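Local coordinates for transcription inhibitor protein Gfh1 (Thermus thermophilus, PDB 2F23) that inhibits the catalytic activities of RNA polymerase by partially occluding its substrate-binding site and preventing NTP binding, at residues 81-86 with 127-132. Numbering follows the deposited sequence.
Sequences EVIGLG and KALLGH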
ATOM      1  N   GLU A  81      -9.271 -12.687 -13.676  1.00 10.73           N
ATOM      2  CA  GLU A  81     -10.579 -12.529 -13.057  1.00 10.05           C
ATOM      3  C   GLU A  81     -10.795 -11.097 -12.588  1.00  9.30           C
ATOM      4  O   GLU A  81      -9.856 -10.303 -12.520  1.00  9.77           O
ATOM      5  CB  GLU A  81     -10.723 -13.492 -11.870  1.00 11.70           C
ATOM      6  CG  GLU A  81     -10.860 -14.960 -12.268  1.00 14.55           C
ATOM      7  CD  GLU A  81     -11.106 -15.880 -11.081  1.00 14.75           C
ATOM      8  OE1 GLU A  81     -11.926 -15.530 -10.210  1.00 14.67           O
ATOM      9  OE2 GLU A  81     -10.490 -16.968 -11.030  1.00 17.26           O
ATOM     10  N   VAL A  82     -12.043 -10.764 -12.286  1.00  7.82           N
ATOM     11  CA  VAL A  82     -12.375  -9.433 -11.800  1.00  9.29           C
ATOM     12  C   VAL A  82     -13.148  -9.616 -10.498  1.00  7.83           C
ATOM     13  O   VAL A  82     -13.991 -10.508 -10.388  1.00  8.08           O
ATOM     14  CB  VAL A  82     -13.209  -8.638 -12.841  1.00 11.30           C
ATOM     15  CG1 VAL A  82     -14.480  -9.374 -13.169  1.00 15.14           C
ATOM     16  CG2 VAL A  82     -13.512  -7.242 -12.307  1.00 11.96           C
ATOM     17  N   ILE A  83     -12.846  -8.781  -9.509  1.00  6.08           N
ATOM     18  CA  ILE A  83     -13.474  -8.875  -8.196  1.00  6.92           C
ATOM     19  C   ILE A  83     -14.952  -8.534  -8.149  1.00  7.04           C
ATOM     20  O   ILE A  83     -15.361  -7.437  -8.511  1.00  7.69           O
ATOM     21  CB  ILE A  83     -12.738  -7.976  -7.177  1.00  6.36           C
ATOM     22  CG1 ILE A  83     -11.265  -8.376  -7.111  1.00  7.49           C
ATOM     23  CG2 ILE A  83     -13.393  -8.093  -5.804  1.00  6.31           C
ATOM     24  CD1 ILE A  83     -10.401  -7.398  -6.362  1.00  8.47           C
ATOM     25  N   GLY A  84     -15.741  -9.493  -7.675  1.00  7.56           N
ATOM     26  CA  GLY A  84     -17.171  -9.300  -7.551  1.00  7.76           C
ATOM     27  C   GLY A  84     -17.691 -10.046  -6.342  1.00  9.05           C
ATOM     28  O   GLY A  84     -16.924 -10.586  -5.548  1.00  7.59           O
ATOM     29  N   LEU A  85     -19.006 -10.080  -6.197  1.00  8.64           N
ATOM     30  CA  LEU A  85     -19.622 -10.782  -5.084  1.00 11.16           C
ATOM     31  C   LEU A  85     -19.141 -12.236  -5.123  1.00 10.06           C
ATOM     32  O   LEU A  85     -19.202 -12.888  -6.170  1.00 12.22           O
ATOM     33  CB  LEU A  85     -21.142 -10.703  -5.237  1.00 12.15           C
ATOM     34  CG  LEU A  85     -22.071 -11.072  -4.085  1.00 16.84           C
ATOM     35  CD1 LEU A  85     -21.701 -10.297  -2.828  1.00 11.33           C
ATOM     36  CD2 LEU A  85     -23.503 -10.755  -4.509  1.00 16.37           C
ATOM     37  N   GLY A  86     -18.635 -12.729  -3.995  1.00  9.95           N
ATOM     38  CA  GLY A  86     -18.159 -14.100  -3.931  1.00  9.84           C
ATOM     39  C   GLY A  86     -16.669 -14.294  -4.160  1.00 10.99           C
ATOM     40  O   GLY A  86     -16.122 -15.362  -3.871  1.00 12.94           O
ATOM     41  N   LYS A 127     -16.772  -1.828  -1.688  1.00 11.09           N
ATOM     42  CA  LYS A 127     -16.986  -1.052  -2.898  1.00 12.14           C
ATOM     43  C   LYS A 127     -15.679  -0.677  -3.576  1.00 10.93           C
ATOM     44  O   LYS A 127     -15.628  -0.535  -4.798  1.00 13.94           O
ATOM     45  CB  LYS A 127     -17.783   0.221  -2.596  1.00 13.00           C
ATOM     46  CG  LYS A 127     -19.277  -0.008  -2.387  1.00 17.44           C
ATOM     47  CD  LYS A 127     -20.055   1.289  -2.577  1.00 18.33           C
ATOM     48  CE  LYS A 127     -21.563   1.084  -2.487  1.00 20.34           C
ATOM     49  NZ  LYS A 127     -22.058   0.950  -1.093  1.00 20.58           N
ATOM     50  N   ALA A 128     -14.626  -0.511  -2.784  1.00 10.36           N
ATOM     51  CA  ALA A 128     -13.322  -0.145  -3.322  1.00 10.98           C
ATOM     52  C   ALA A 128     -12.667  -1.307  -4.068  1.00 10.86           C
ATOM     53  O   ALA A 128     -11.818  -1.094  -4.933  1.00 13.48           O
ATOM     54  CB  ALA A 128     -12.411   0.332  -2.193  1.00 11.66           C
ATOM     55  N   LEU A 129     -13.069  -2.529  -3.734  1.00  9.85           N
ATOM     56  CA  LEU A 129     -12.515  -3.732  -4.359  1.00  9.26           C
ATOM     57  C   LEU A 129     -13.257  -4.140  -5.630  1.00  8.04           C
ATOM     58  O   LEU A 129     -12.656  -4.624  -6.588  1.00  7.35           O
ATOM     59  CB  LEU A 129     -12.549  -4.895  -3.362  1.00  9.26           C
ATOM     60  CG  LEU A 129     -11.533  -4.873  -2.216  1.00 10.67           C
ATOM     61  CD1 LEU A 129     -11.963  -5.835  -1.118  1.00 12.32           C
ATOM     62  CD2 LEU A 129     -10.160  -5.237  -2.759  1.00 11.72           C
ATOM     63  N   LEU A 130     -14.567  -3.936  -5.643  1.00  9.19           N
ATOM     64  CA  LEU A 130     -15.378  -4.304  -6.797  1.00  8.37           C
ATOM     65  C   LEU A 130     -14.848  -3.802  -8.136  1.00  8.85           C
ATOM     66  O   LEU A 130     -14.513  -2.624  -8.287  1.00  9.66           O
ATOM     67  CB  LEU A 130     -16.810  -3.798  -6.618  1.00  7.88           C
ATOM     68  CG  LEU A 130     -17.646  -4.395  -5.485  1.00  8.18           C
ATOM     69  CD1 LEU A 130     -19.020  -3.728  -5.465  1.00 10.30           C
ATOM     70  CD2 LEU A 130     -17.799  -5.896  -5.692  1.00  8.64           C
ATOM     71  N   GLY A 131     -14.768  -4.713  -9.102  1.00  8.22           N
ATOM     72  CA  GLY A 131     -14.326  -4.356 -10.436  1.00  8.19           C
ATOM     73  C   GLY A 131     -12.835  -4.281 -10.683  1.00  7.40           C
ATOM     74  O   GLY A 131     -12.412  -3.945 -11.793  1.00 10.54           O
ATOM     75  N   HIS A 132     -12.034  -4.592  -9.672  1.00  6.95           N
ATOM     76  CA  HIS A 132     -10.590  -4.530  -9.835  1.00  6.59           C
ATOM     77  C   HIS A 132      -9.976  -5.873 -10.180  1.00  7.87           C
ATOM     78  O   HIS A 132     -10.604  -6.918 -10.007  1.00  6.29           O
ATOM     79  CB  HIS A 132      -9.955  -3.916  -8.593  1.00  7.52           C
ATOM     80  CG  HIS A 132     -10.217  -2.449  -8.474  1.00  8.78           C
ATOM     81  ND1 HIS A 132      -9.664  -1.529  -9.340  1.00 14.69           N
ATOM     82  CD2 HIS A 132     -11.029  -1.749  -7.648  1.00 13.78           C
ATOM     83  CE1 HIS A 132     -10.128  -0.325  -9.053  1.00 16.01           C
ATOM     84  NE2 HIS A 132     -10.958  -0.430  -8.032  1.00 17.48           N
TER
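Ile83 and the type II turn running from Leu129 to His132 are joined by two nearly straight backbone hydrogen bonds within the FKBP-like C-terminal domain. Ile83 N donates to His132 O at 3.0 Å, and Gly131 N reaches Ile83 O at 2.8 Å, lying in the plane of that carbonyl. The side chain of Ile83 packs against the two ends of the turn, beside Leu129 O and His132 O. With CG1 beside its own backbone N (chi1 -57°) and the chain extended beyond, CG1 runs past His132 O at 3.3 Å and CD1 arrives near His132 CB. The other branch, CG2, meets Leu129 CB at 4.1 Å. A beta-branched residue suits this place because its two arms cover both ends of the turn; inward, Ile83 also packs on Val104 and Ile154 of the sheet. Leu129 O, close over Ile83 CB, is occupied by His132 N, which closes the turn. Gly131 takes the positive phi (83°) of a type II turn, where a CB would press on the preceding carbonyl O. Val82 CG2 lies against its carbonyl, 3.4 Å from Gly131 C. On the flank, Leu130 points its CB away, yet its CD2 comes to 3.9 Å from Gly84 CA, and the side chain also touches Val104. With N and O of buried Ile83 both paired and its side chain in apolar company, the loop before strand 88-92 is held to the end of helix 124-129 without leaving that residue's backbone unsatisfied.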